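Local coordinates for protein response regulator receiver (Brucella melitensis biovar Abortus, PDB 4G97) that probably acts as a two-component response regulator, joining a sigma-factor-like helical domain to a phosphorylatable receiver domain in bacterial stress signalling, at residues A[6-11]-A[52-56]; A[16-21]-A[100-105]; A[57-62]-A[114-118]; A[94-99]-A[126-131]; A[234-238]-A[249-253]. All blocks are in the same frame, centred on the assembly; numbering follows the deposited sequence.

Contact 1. Residues A[6-11]-A[52-56]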
# COMPACT_ATOMS: atom_id res chain seq x y z
N ARG A 6 2.35 -7.60 23.16
CA ARG A 6 0.97 -7.46 22.74
C ARG A 6 0.95 -6.76 21.37
O ARG A 6 0.18 -7.14 20.49
CB ARG A 6 0.14 -6.66 23.77
CG ARG A 6 -0.25 -7.48 25.03
CD ARG A 6 -1.39 -6.89 25.85
NE ARG A 6 -1.19 -5.49 26.24
CZ ARG A 6 -0.85 -5.09 27.46
NH1 ARG A 6 -0.67 -5.98 28.44
NH2 ARG A 6 -0.68 -3.80 27.71
N ILE A 7 1.82 -5.73 21.20
CA ILE A 7 1.87 -4.93 19.98
C ILE A 7 2.82 -5.42 18.88
O ILE A 7 2.51 -5.23 17.69
CB ILE A 7 1.95 -3.40 20.24
CG1 ILE A 7 3.28 -2.97 20.84
CG2 ILE A 7 0.74 -2.87 21.04
CD1 ILE A 7 4.12 -2.23 19.86
N ALA A 8 3.96 -6.06 19.24
CA ALA A 8 4.95 -6.57 18.27
C ALA A 8 4.34 -7.30 17.06
O ALA A 8 4.76 -6.99 15.94
CB ALA A 8 5.99 -7.44 18.95
N PRO A 9 3.32 -8.20 17.20
CA PRO A 9 2.77 -8.86 15.99
C PRO A 9 2.05 -7.93 15.02
O PRO A 9 1.84 -8.33 13.87
CB PRO A 9 1.79 -9.89 16.56
CG PRO A 9 2.18 -10.07 17.97
CD PRO A 9 2.67 -8.74 18.41
N HIS A 10 1.65 -6.73 15.49
CA HIS A 10 0.88 -5.80 14.68
C HIS A 10 1.74 -4.75 13.93
O HIS A 10 1.22 -4.04 13.06
CB HIS A 10 -0.24 -5.16 15.54
CG HIS A 10 -1.10 -6.18 16.24
ND1 HIS A 10 -1.91 -7.05 15.54
CD2 HIS A 10 -1.20 -6.46 17.56
CE1 HIS A 10 -2.49 -7.83 16.45
NE2 HIS A 10 -2.10 -7.49 17.68
N LEU A 11 3.04 -4.65 14.28
CA LEU A 11 3.98 -3.68 13.67
C LEU A 11 4.14 -3.85 12.13
O LEU A 11 4.08 -2.84 11.43
CB LEU A 11 5.34 -3.68 14.38
CG LEU A 11 5.38 -3.15 15.81
CD1 LEU A 11 6.77 -3.42 16.44
CD2 LEU A 11 5.10 -1.63 15.85
N ASP A 52 -5.64 -4.72 21.00
CA ASP A 52 -4.30 -4.19 20.97
C ASP A 52 -3.98 -3.59 19.58
O ASP A 52 -3.37 -2.52 19.52
CB ASP A 52 -3.31 -5.30 21.37
CG ASP A 52 -3.46 -5.78 22.81
OD1 ASP A 52 -3.77 -4.94 23.69
OD2 ASP A 52 -3.20 -6.97 23.06
N ARG A 53 -4.46 -4.23 18.49
CA ARG A 53 -4.25 -3.77 17.10
C ARG A 53 -4.87 -2.41 16.87
O ARG A 53 -4.19 -1.50 16.40
CB ARG A 53 -4.78 -4.78 16.07
CG ARG A 53 -4.15 -4.60 14.67
CD ARG A 53 -4.76 -5.45 13.56
NE ARG A 53 -4.24 -5.04 12.25
CZ ARG A 53 -4.92 -5.05 11.11
NH1 ARG A 53 -6.18 -5.49 11.08
NH2 ARG A 53 -4.35 -4.62 9.98
N ILE A 54 -6.17 -2.26 17.26
CA ILE A 54 -6.93 -1.00 17.18
C ILE A 54 -6.21 0.09 17.98
O ILE A 54 -6.00 1.18 17.44
CB ILE A 54 -8.44 -1.19 17.56
CG1 ILE A 54 -9.11 -2.22 16.62
CG2 ILE A 54 -9.21 0.15 17.56
CD1 ILE A 54 -10.49 -2.76 17.08
N GLY A 55 -5.80 -0.22 19.22
CA GLY A 55 -5.04 0.70 20.08
C GLY A 55 -3.72 1.14 19.48
O GLY A 55 -3.31 2.30 19.63
N LEU A 56 -3.02 0.22 18.77
CA LEU A 56 -1.76 0.56 18.12
C LEU A 56 -2.00 1.53 16.96
O LEU A 56 -1.29 2.53 16.86
CB LEU A 56 -1.02 -0.71 17.65
CG LEU A 56 0.35 -0.53 16.95
CD1 LEU A 56 1.38 0.13 17.87
CD2 LEU A 56 0.90 -1.85 16.47
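His10 lays its imidazole over the start of the Arg53 side chain. CB of Arg53 sits over one face of the ring, 3.8 Å from its centroid and 14° off the normal, a CH-pi contact displaced toward the rim. CG of Arg53 comes closer to a single ring atom, 3.4 Å from His10 ND1. Beside this pair, Leu56 pushes CD2 to within 3.6 Å of His10 CB. The other methyl of Leu56, CD1, lies 4.1 Å from Ile7 CD1, and the two side chains cross at about a right angle. At the outer end Asp52 faces Arg6. Their salt bridge is long, 3.7 Å from Arg6 NE to Asp52 OD1. The closer approach is to the aliphatic chain, with Asp52 OD2 3.3 Å from Arg6 CD.

In Arg53, CG is anti to the backbone N (chi1 -160°) and the chain runs extended to NE. It therefore passes along the histidine and carries the guanidinium beyond it, to Glu105 O, Tyr57 OH and the ring of Phe107. Ile7 and Leu11 also pack on Leu36 of helix 25-41. The contact seats residues 6-11 on helix 52-64 within the sigma2 portion. No hydrogen bond joins the two segments. Cohesion comes mainly from apolar and CH-pi packing, and the stretched ion pair probably adds only modest electrostatic attraction.

Contact 2. Residues A[16-21]-A[100-105]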
# COMPACT_ATOMS: atom_id res chain seq x y z
N ARG A 16 2.82 -1.25 6.71
CA ARG A 16 2.12 -1.30 5.42
C ARG A 16 1.19 -0.08 5.30
O ARG A 16 1.25 0.68 4.31
CB ARG A 16 1.32 -2.60 5.27
CG ARG A 16 0.53 -2.64 3.94
CD ARG A 16 -0.37 -3.86 3.81
NE ARG A 16 -1.29 -3.95 4.94
CZ ARG A 16 -1.91 -5.06 5.33
NH1 ARG A 16 -1.75 -6.19 4.66
NH2 ARG A 16 -2.69 -5.04 6.40
N PHE A 17 0.37 0.15 6.35
CA PHE A 17 -0.55 1.27 6.43
C PHE A 17 0.23 2.61 6.35
O PHE A 17 -0.13 3.46 5.54
CB PHE A 17 -1.35 1.18 7.74
CG PHE A 17 -2.28 2.34 8.01
CD1 PHE A 17 -3.38 2.58 7.18
CD2 PHE A 17 -2.08 3.17 9.11
CE1 PHE A 17 -4.23 3.66 7.43
CE2 PHE A 17 -2.95 4.23 9.37
CZ PHE A 17 -4.02 4.47 8.52
N SER A 18 1.31 2.76 7.15
CA SER A 18 2.12 3.98 7.20
C SER A 18 2.75 4.32 5.84
O SER A 18 2.71 5.47 5.44
CB SER A 18 3.19 3.86 8.27
OG SER A 18 3.75 5.13 8.55
N ARG A 19 3.32 3.31 5.13
CA ARG A 19 3.89 3.47 3.80
C ARG A 19 2.82 3.88 2.79
O ARG A 19 3.07 4.79 2.00
CB ARG A 19 4.59 2.19 3.35
CG ARG A 19 5.81 1.81 4.21
CD ARG A 19 6.35 0.48 3.77
NE ARG A 19 7.28 -0.07 4.76
CZ ARG A 19 7.92 -1.22 4.63
NH1 ARG A 19 7.76 -1.96 3.53
NH2 ARG A 19 8.72 -1.66 5.59
N ALA A 20 1.63 3.23 2.80
CA ALA A 20 0.51 3.57 1.88
C ALA A 20 0.04 5.00 2.11
O ALA A 20 -0.33 5.70 1.17
CB ALA A 20 -0.65 2.62 2.10
N LEU A 21 0.09 5.43 3.37
CA LEU A 21 -0.33 6.74 3.83
C LEU A 21 0.64 7.86 3.47
O LEU A 21 0.19 8.95 3.18
CB LEU A 21 -0.50 6.67 5.35
CG LEU A 21 -1.61 7.49 5.94
CD1 LEU A 21 -2.98 6.93 5.55
CD2 LEU A 21 -1.47 7.53 7.47
N LEU A 100 -8.21 3.23 3.40
CA LEU A 100 -7.05 2.36 3.60
C LEU A 100 -7.29 1.39 4.76
O LEU A 100 -7.06 0.20 4.61
CB LEU A 100 -5.73 3.14 3.78
CG LEU A 100 -5.14 3.83 2.51
CD1 LEU A 100 -3.87 4.54 2.86
CD2 LEU A 100 -4.83 2.83 1.40
N LEU A 101 -7.81 1.89 5.89
CA LEU A 101 -8.11 1.07 7.09
C LEU A 101 -9.06 -0.07 6.81
O LEU A 101 -8.89 -1.15 7.38
CB LEU A 101 -8.65 1.94 8.25
CG LEU A 101 -7.64 2.89 8.91
CD1 LEU A 101 -8.35 3.92 9.75
CD2 LEU A 101 -6.58 2.13 9.70
N VAL A 102 -10.06 0.16 5.96
CA VAL A 102 -11.03 -0.87 5.60
C VAL A 102 -10.56 -1.72 4.42
O VAL A 102 -10.46 -2.94 4.57
CB VAL A 102 -12.50 -0.34 5.45
CG1 VAL A 102 -13.05 0.16 6.78
CG2 VAL A 102 -12.60 0.75 4.40
N ALA A 103 -10.25 -1.10 3.26
CA ALA A 103 -9.85 -1.82 2.03
C ALA A 103 -8.50 -2.47 2.12
O ALA A 103 -8.34 -3.58 1.61
CB ALA A 103 -9.89 -0.90 0.83
N VAL A 104 -7.51 -1.82 2.75
CA VAL A 104 -6.18 -2.45 2.83
C VAL A 104 -5.96 -3.15 4.17
O VAL A 104 -5.44 -4.26 4.19
CB VAL A 104 -5.04 -1.45 2.52
CG1 VAL A 104 -3.67 -2.13 2.56
CG2 VAL A 104 -5.26 -0.75 1.18
N GLU A 105 -6.28 -2.48 5.27
CA GLU A 105 -5.97 -2.98 6.61
C GLU A 105 -6.87 -4.07 7.21
O GLU A 105 -6.49 -4.68 8.21
CB GLU A 105 -5.65 -1.82 7.59
CG GLU A 105 -4.44 -0.99 7.17
CD GLU A 105 -3.16 -1.77 6.90
OE1 GLU A 105 -2.76 -2.59 7.75
OE2 GLU A 105 -2.58 -1.59 5.80
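Arg16 and Glu105 form the polar half of this contact, a side-on salt bridge with one nitrogen for each oxygen. Arg16 NH2 gives a nearly straight bond to Glu105 OE1, 2.8 Å and 170° at the hydrogen. OE1 lies in the guanidinium plane, but the donor stands well above the carboxylate plane. Arg16 NE reaches Glu105 OE2 at 2.8 Å with a more bent bond, on the syn side of that oxygen. The two planes are 60° apart, so the grip is twisted and not flat. Bends at chi3 of Arg16 and at chi2 of Glu105 bring the groups side by side. Tyr57 OH makes a further hydrogen bond to Glu105 OE1, so that buried oxygen has a second partner.

Helix 11-22 belongs to the sigma2-like portion and helix 94-104 to the following sigma-like portion. Their short axes run 11.0 Å apart at 117°. The pairing therefore ties together two helical parts of what is probably a sigma-factor mimic. A wider pi-type turn spans 100-104, where Leu100 O accepts from both Val104 N and Glu105 N.

The apolar half lies further along helix 11-22 and a turn earlier on helix 94-104. Phe17 receives Leu101 CD2 over one face, 3.9 Å from the ring centroid, a CH-pi contact. Leu100 CB comes to the ring edge, 4.0 Å from Phe17 CE1. Leu100 CD1 fits between two neighbours, 3.7 Å from Leu21 CD1 and 3.8 Å from Ala20 CB. Beyond them, Leu249 of helix 243-265 touches Ala20.

Contact 3. Residues A[57-62]-A[114-118]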
# COMPACT_ATOMS: atom_id res chain seq x y z
N TYR A 57 -2.99 1.24 16.09
CA TYR A 57 -3.33 2.08 14.93
C TYR A 57 -3.88 3.43 15.35
O TYR A 57 -3.57 4.44 14.70
CB TYR A 57 -4.34 1.37 14.04
CG TYR A 57 -3.72 0.41 13.05
CD1 TYR A 57 -3.21 -0.82 13.46
CD2 TYR A 57 -3.65 0.73 11.69
CE1 TYR A 57 -2.67 -1.72 12.54
CE2 TYR A 57 -3.12 -0.16 10.77
CZ TYR A 57 -2.66 -1.40 11.19
OH TYR A 57 -2.16 -2.29 10.28
N ARG A 58 -4.68 3.46 16.46
CA ARG A 58 -5.24 4.68 17.07
C ARG A 58 -4.11 5.59 17.56
O ARG A 58 -4.11 6.79 17.27
CB ARG A 58 -6.19 4.31 18.24
CG ARG A 58 -6.95 5.51 18.78
CD ARG A 58 -8.05 5.07 19.70
NE ARG A 58 -8.48 6.19 20.54
CZ ARG A 58 -9.29 6.08 21.58
NH1 ARG A 58 -9.78 4.89 21.92
NH2 ARG A 58 -9.62 7.15 22.28
N LEU A 59 -3.13 5.02 18.27
CA LEU A 59 -1.95 5.76 18.73
C LEU A 59 -1.22 6.33 17.52
O LEU A 59 -0.90 7.52 17.51
CB LEU A 59 -1.03 4.84 19.53
CG LEU A 59 0.31 5.40 20.02
CD1 LEU A 59 0.11 6.58 20.96
CD2 LEU A 59 1.08 4.31 20.74
N PHE A 60 -0.97 5.48 16.48
CA PHE A 60 -0.32 5.95 15.25
C PHE A 60 -1.09 7.14 14.65
O PHE A 60 -0.49 8.18 14.41
CB PHE A 60 -0.16 4.81 14.23
CG PHE A 60 0.47 5.27 12.93
CD1 PHE A 60 -0.32 5.80 11.90
CD2 PHE A 60 1.85 5.24 12.76
CE1 PHE A 60 0.27 6.27 10.73
CE2 PHE A 60 2.43 5.69 11.58
CZ PHE A 60 1.64 6.21 10.58
N CYS A 61 -2.40 6.97 14.39
CA CYS A 61 -3.24 8.03 13.81
C CYS A 61 -3.33 9.30 14.68
O CYS A 61 -3.34 10.39 14.12
CB CYS A 61 -4.62 7.52 13.42
SG CYS A 61 -4.60 6.27 12.10
N ASN A 62 -3.34 9.17 16.03
CA ASN A 62 -3.36 10.34 16.93
C ASN A 62 -2.03 11.10 16.86
O ASN A 62 -2.04 12.33 16.83
CB ASN A 62 -3.67 9.96 18.38
CG ASN A 62 -5.08 9.50 18.63
OD1 ASN A 62 -5.98 9.66 17.80
ND2 ASN A 62 -5.28 8.89 19.79
N GLU A 114 -13.23 3.83 15.30
CA GLU A 114 -12.60 3.89 16.62
C GLU A 114 -11.12 4.30 16.44
O GLU A 114 -10.64 5.16 17.19
CB GLU A 114 -12.75 2.55 17.35
CG GLU A 114 -12.19 2.61 18.77
CD GLU A 114 -12.08 1.29 19.51
OE1 GLU A 114 -12.56 0.26 18.98
OE2 GLU A 114 -11.51 1.29 20.62
N ILE A 115 -10.42 3.74 15.40
CA ILE A 115 -9.03 4.12 15.09
C ILE A 115 -8.95 5.62 14.78
O ILE A 115 -8.04 6.30 15.28
CB ILE A 115 -8.44 3.26 13.93
CG1 ILE A 115 -8.14 1.83 14.41
CG2 ILE A 115 -7.21 3.92 13.29
CD1 ILE A 115 -8.02 0.86 13.39
N LEU A 116 -9.89 6.12 13.95
CA LEU A 116 -9.88 7.54 13.55
C LEU A 116 -10.52 8.50 14.56
O LEU A 116 -10.38 9.71 14.39
CB LEU A 116 -10.46 7.75 12.14
CG LEU A 116 -9.62 7.23 10.97
CD1 LEU A 116 -10.41 7.30 9.70
CD2 LEU A 116 -8.28 7.98 10.84
N GLU A 117 -11.18 7.97 15.61
CA GLU A 117 -11.81 8.76 16.69
C GLU A 117 -12.95 9.63 16.16
O GLU A 117 -12.97 10.84 16.38
CB GLU A 117 -10.78 9.60 17.47
CG GLU A 117 -9.66 8.81 18.12
CD GLU A 117 -8.80 9.57 19.11
OE1 GLU A 117 -8.71 10.81 19.00
OE2 GLU A 117 -8.18 8.90 19.96
N VAL A 118 -13.86 9.00 15.40
CA VAL A 118 -15.03 9.61 14.78
C VAL A 118 -16.21 8.68 15.05
O VAL A 118 -15.99 7.48 15.30
CB VAL A 118 -14.87 9.90 13.25
CG1 VAL A 118 -13.77 10.93 12.99
CG2 VAL A 118 -14.62 8.63 12.44
O HOH W 1 -7.02 8.74 15.53
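Ile115 is the main bump on helix 109-116, and it enters the hollow between Tyr57 and Cys61, one turn apart on helix 52-64. Its branches divide the work. CD1 meets Tyr57 CB at 3.8 Å, and CG2 rests 3.7 Å from Cys61 SG. Leu116 CD2 touches the same sulfur more loosely. The backbones come very near here, with Arg58 CA only 3.7 Å from Ile115 O. Beyond the hollow, Leu101 of helix 94-104 packs on both Tyr57 and Ile115.

Helix 109-116 ends in a Schellman motif, with Glu117 as its positive-phi C-prime residue. The turn directs Glu117 back toward helix 52-64, where its carboxylate fits between Arg58 and Asn62. Arg58 has CG anti to its backbone N (chi1 -172°) and stays extended, so it runs past the helix end to reach this carboxylate.

OE2 of Glu117 is the shared acceptor. Arg58 NE bonds to it at 2.8 Å, in the guanidinium plane and on the anti lone pair. Arg58 NH2 adds a weak bond to the same oxygen. Asn62 ND2 approaches from above the carboxylate plane, 2.9 Å from Glu117 OE2. One water bridges the two helices. It donates to Asn62 OD1 and to Ile115 O, both at 2.7 Å, and so satisfies a carbonyl near the helix end.

Contact 4. Residues A[94-99]-A[126-131]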
# COMPACT_ATOMS: atom_id res chain seq x y z
N LEU A 94 -7.74 12.41 5.47
CA LEU A 94 -8.64 11.59 6.29
C LEU A 94 -9.53 10.61 5.53
O LEU A 94 -9.62 9.47 5.98
CB LEU A 94 -9.46 12.47 7.26
CG LEU A 94 -9.77 11.88 8.64
CD1 LEU A 94 -8.56 11.97 9.57
CD2 LEU A 94 -10.94 12.62 9.28
N PRO A 95 -10.18 10.95 4.38
CA PRO A 95 -10.98 9.93 3.66
C PRO A 95 -10.10 8.82 3.09
O PRO A 95 -10.52 7.67 3.04
CB PRO A 95 -11.69 10.73 2.56
CG PRO A 95 -11.56 12.15 2.95
CD PRO A 95 -10.25 12.24 3.67
N ARG A 96 -8.86 9.15 2.68
CA ARG A 96 -7.90 8.16 2.18
C ARG A 96 -7.44 7.25 3.32
O ARG A 96 -7.33 6.05 3.11
CB ARG A 96 -6.73 8.81 1.42
CG ARG A 96 -7.19 9.32 0.07
CD ARG A 96 -6.09 9.87 -0.80
NE ARG A 96 -6.61 10.20 -2.13
CZ ARG A 96 -6.66 9.37 -3.16
NH1 ARG A 96 -6.19 8.13 -3.04
NH2 ARG A 96 -7.17 9.77 -4.32
N GLN A 97 -7.29 7.80 4.54
CA GLN A 97 -6.97 7.01 5.75
C GLN A 97 -8.10 6.04 6.04
O GLN A 97 -7.85 4.87 6.34
CB GLN A 97 -6.79 7.93 6.96
CG GLN A 97 -5.58 8.84 6.87
CD GLN A 97 -5.39 9.65 8.12
OE1 GLN A 97 -5.51 9.15 9.24
NE2 GLN A 97 -5.05 10.92 7.95
N ALA A 98 -9.36 6.51 5.92
CA ALA A 98 -10.54 5.72 6.20
C ALA A 98 -10.65 4.53 5.24
O ALA A 98 -10.80 3.39 5.68
CB ALA A 98 -11.79 6.60 6.14
N PHE A 99 -10.50 4.79 3.93
CA PHE A 99 -10.56 3.74 2.91
C PHE A 99 -9.42 2.73 3.07
O PHE A 99 -9.65 1.52 2.94
CB PHE A 99 -10.57 4.35 1.50
CG PHE A 99 -11.19 3.45 0.46
CD1 PHE A 99 -12.55 3.51 0.19
CD2 PHE A 99 -10.42 2.53 -0.24
CE1 PHE A 99 -13.14 2.65 -0.75
CE2 PHE A 99 -11.00 1.67 -1.18
CZ PHE A 99 -12.36 1.75 -1.44
N LEU A 126 -17.12 9.94 5.36
CA LEU A 126 -15.68 9.98 5.11
C LEU A 126 -15.33 8.88 4.09
O LEU A 126 -14.55 9.12 3.18
CB LEU A 126 -14.97 9.74 6.45
CG LEU A 126 -13.62 10.40 6.70
CD1 LEU A 126 -13.73 11.92 6.78
CD2 LEU A 126 -13.03 9.88 7.99
N LEU A 127 -15.98 7.71 4.22
CA LEU A 127 -15.82 6.56 3.33
C LEU A 127 -16.43 6.80 1.95
O LEU A 127 -15.86 6.32 0.97
CB LEU A 127 -16.38 5.29 3.99
CG LEU A 127 -15.76 3.96 3.58
CD1 LEU A 127 -14.27 3.91 3.90
CD2 LEU A 127 -16.47 2.80 4.24
N SER A 128 -17.56 7.55 1.86
CA SER A 128 -18.22 7.89 0.58
C SER A 128 -17.37 8.89 -0.23
O SER A 128 -17.22 8.72 -1.45
CB SER A 128 -19.63 8.44 0.82
OG SER A 128 -20.61 7.64 0.19
N THR A 129 -16.81 9.92 0.45
CA THR A 129 -15.92 10.95 -0.12
C THR A 129 -14.67 10.25 -0.68
O THR A 129 -14.16 10.64 -1.74
CB THR A 129 -15.52 11.98 0.96
OG1 THR A 129 -16.69 12.44 1.64
CG2 THR A 129 -14.76 13.17 0.40
N ALA A 130 -14.20 9.20 0.04
CA ALA A 130 -13.05 8.36 -0.33
C ALA A 130 -13.40 7.50 -1.53
O ALA A 130 -12.70 7.57 -2.54
CB ALA A 130 -12.66 7.48 0.84
N SER A 131 -14.50 6.71 -1.44
CA SER A 131 -14.97 5.83 -2.51
C SER A 131 -15.06 6.54 -3.87
O SER A 131 -14.70 5.93 -4.88
CB SER A 131 -16.28 5.16 -2.14
OG SER A 131 -16.29 3.83 -2.64
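Two helices of the sigma-like domain, 94-104 and 120-135, cross here almost perpendicularly. Their short axes stand 7.9 Å apart at 94°. The small side chain of Ala130 lies at the close crossing. Ala130 CB presses on the backbone of the other helix, 3.1 Å from Pro95 O, and also meets Pro95 CB and Phe99 CB, each at 3.8 Å. Pro95 CB in turn lies 3.3 Å from Leu126 O, so each helix rests on a carbonyl of the other.

Leucines fill the flanks. Leu126 CD2 points to Leu94 CD2 at 3.7 Å, the two side chains crossing at a slant, and it also reaches Ala98 CB. Leu127 has CG anti to the backbone N (chi1 -152°), which lays CD1 against the backbone at Phe99, 3.8 Å from Phe99 CA. The Phe99 ring extends along the second helix, and its CE1 comes 3.9 Å from Ser131 OG.

Leu116 of helix 109-116 packs on Ala98 and Leu126, and Phe99 also touches helix 243-265. Three successive helices meeting in this way, the last crossing the first, are consistent with the helix-turn-helix fold assigned to this family.

Contact 5. Residues A[234-238]-A[249-253]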
# COMPACT_ATOMS: atom_id res chain seq x y z
N THR A 234 7.01 -0.01 -1.04
CA THR A 234 6.16 1.03 -0.46
C THR A 234 4.71 0.51 -0.48
O THR A 234 3.96 0.74 0.46
CB THR A 234 6.28 2.32 -1.30
OG1 THR A 234 7.60 2.81 -1.15
CG2 THR A 234 5.29 3.41 -0.90
N PHE A 235 4.31 -0.14 -1.57
CA PHE A 235 2.93 -0.61 -1.77
C PHE A 235 2.92 -2.10 -1.90
O PHE A 235 3.66 -2.66 -2.70
CB PHE A 235 2.31 0.08 -3.00
CG PHE A 235 2.31 1.59 -2.94
CD1 PHE A 235 1.50 2.27 -2.02
CD2 PHE A 235 3.06 2.33 -3.84
CE1 PHE A 235 1.51 3.66 -1.96
CE2 PHE A 235 3.06 3.73 -3.80
CZ PHE A 235 2.28 4.39 -2.86
N LEU A 236 2.16 -2.76 -1.03
CA LEU A 236 2.17 -4.21 -0.93
C LEU A 236 0.76 -4.79 -0.88
O LEU A 236 0.00 -4.49 0.04
CB LEU A 236 2.94 -4.59 0.36
CG LEU A 236 3.63 -5.94 0.46
CD1 LEU A 236 4.65 -6.16 -0.69
CD2 LEU A 236 4.35 -6.04 1.78
N VAL A 237 0.42 -5.57 -1.89
CA VAL A 237 -0.87 -6.25 -2.02
C VAL A 237 -0.65 -7.68 -1.51
O VAL A 237 0.36 -8.30 -1.85
CB VAL A 237 -1.40 -6.22 -3.49
CG1 VAL A 237 -2.52 -7.23 -3.71
CG2 VAL A 237 -1.87 -4.84 -3.90
N THR A 238 -1.58 -8.20 -0.71
CA THR A 238 -1.50 -9.59 -0.26
C THR A 238 -2.21 -10.48 -1.30
O THR A 238 -3.26 -10.10 -1.81
CB THR A 238 -2.11 -9.73 1.14
OG1 THR A 238 -1.31 -8.99 2.07
CG2 THR A 238 -2.21 -11.20 1.61
N LEU A 249 -4.63 0.63 -3.35
CA LEU A 249 -3.20 0.82 -3.50
C LEU A 249 -2.82 1.45 -4.84
O LEU A 249 -1.92 2.27 -4.87
CB LEU A 249 -2.40 -0.42 -3.17
CG LEU A 249 -2.50 -0.85 -1.70
CD1 LEU A 249 -1.95 -2.24 -1.51
CD2 LEU A 249 -1.80 0.16 -0.77
N ILE A 250 -3.57 1.14 -5.92
CA ILE A 250 -3.35 1.81 -7.21
C ILE A 250 -3.68 3.29 -7.06
O ILE A 250 -2.90 4.13 -7.50
CB ILE A 250 -4.12 1.16 -8.41
CG1 ILE A 250 -3.56 -0.24 -8.68
CG2 ILE A 250 -3.98 2.05 -9.67
CD1 ILE A 250 -4.45 -1.07 -9.60
N SER A 251 -4.82 3.60 -6.41
CA SER A 251 -5.25 4.96 -6.15
C SER A 251 -4.17 5.75 -5.39
O SER A 251 -3.83 6.87 -5.80
CB SER A 251 -6.56 4.97 -5.37
OG SER A 251 -6.93 6.31 -5.08
N GLN A 252 -3.63 5.19 -4.29
CA GLN A 252 -2.56 5.86 -3.54
C GLN A 252 -1.33 6.08 -4.40
O GLN A 252 -0.76 7.17 -4.38
CB GLN A 252 -2.16 5.05 -2.30
CG GLN A 252 -3.20 5.04 -1.20
CD GLN A 252 -3.52 6.41 -0.67
OE1 GLN A 252 -4.58 6.93 -0.95
NE2 GLN A 252 -2.65 6.99 0.13
N ALA A 253 -0.91 5.06 -5.15
CA ALA A 253 0.29 5.14 -6.00
C ALA A 253 0.20 6.27 -7.03
O ALA A 253 1.20 6.95 -7.27
CB ALA A 253 0.55 3.81 -6.69
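Phe235 has CG beside its backbone N (chi1 -56°), and this turns the ring across to helix 243-265. Leu249 comes from the other side with a similar first torsion (chi1 -65°), and the two side chains slide past each other in opposite directions. Their contact is loose, 4.1 Å from Phe235 CD1 to Leu249 CD2.

The far end of the ring reaches the next turn of the helix. Ala253 CB lies over one face, 4.2 Å from the ring centroid and 27° off the normal, a CH-pi contact. Ala253 CA is 3.8 Å from Phe235 CZ. The methyl of Thr234, CG2, stands 3.6 Å above the ring plane over its centre. Gln252 adds CB at 3.9 Å from Phe235 CE1. Its chain then bends at chi2 and leads its amide away, to Arg96 and to Ala20 O.

Leu249 CD1 serves the strand more closely. It is 3.5 Å from Val237 CG2 and 3.4 Å from Leu236 O. Strand 236-238 is an edge strand of the parallel receiver sheet, and Val237 forms backbone hydrogen bonds with Phe217 and Thr219 of strand 215-219. Helix 243-265 follows that strand, as the last helix does in CheY-like receivers. Ala20 of helix 11-22 also touches Leu249, so the sigma-like part adjoins this packing.

No hydrogen bond crosses between the two segments. The strand and helix are held by buried apolar packing, while the glutamine amide is satisfied by partners in the helical domain.

Overall arrangement
From the N terminus, contact 1 closes the first loop, bringing residues 6-11 onto helix 52-64. Contact 2 crosses it: it opens within that loop and closes far beyond it, at 100-105. Contact 3 follows contact 1 on the same helix and crosses contact 2. Contact 4 shares helix 94-104 with contact 2 and crosses both contacts 2 and 3. These four interlock the sigma-like helices. Contact 5 comes later as a short local loop within the receiver domain, in series with the rest. The domains meet where it touches contacts 2 and 4, through hydrogen bonds that include Arg96 to Ser251.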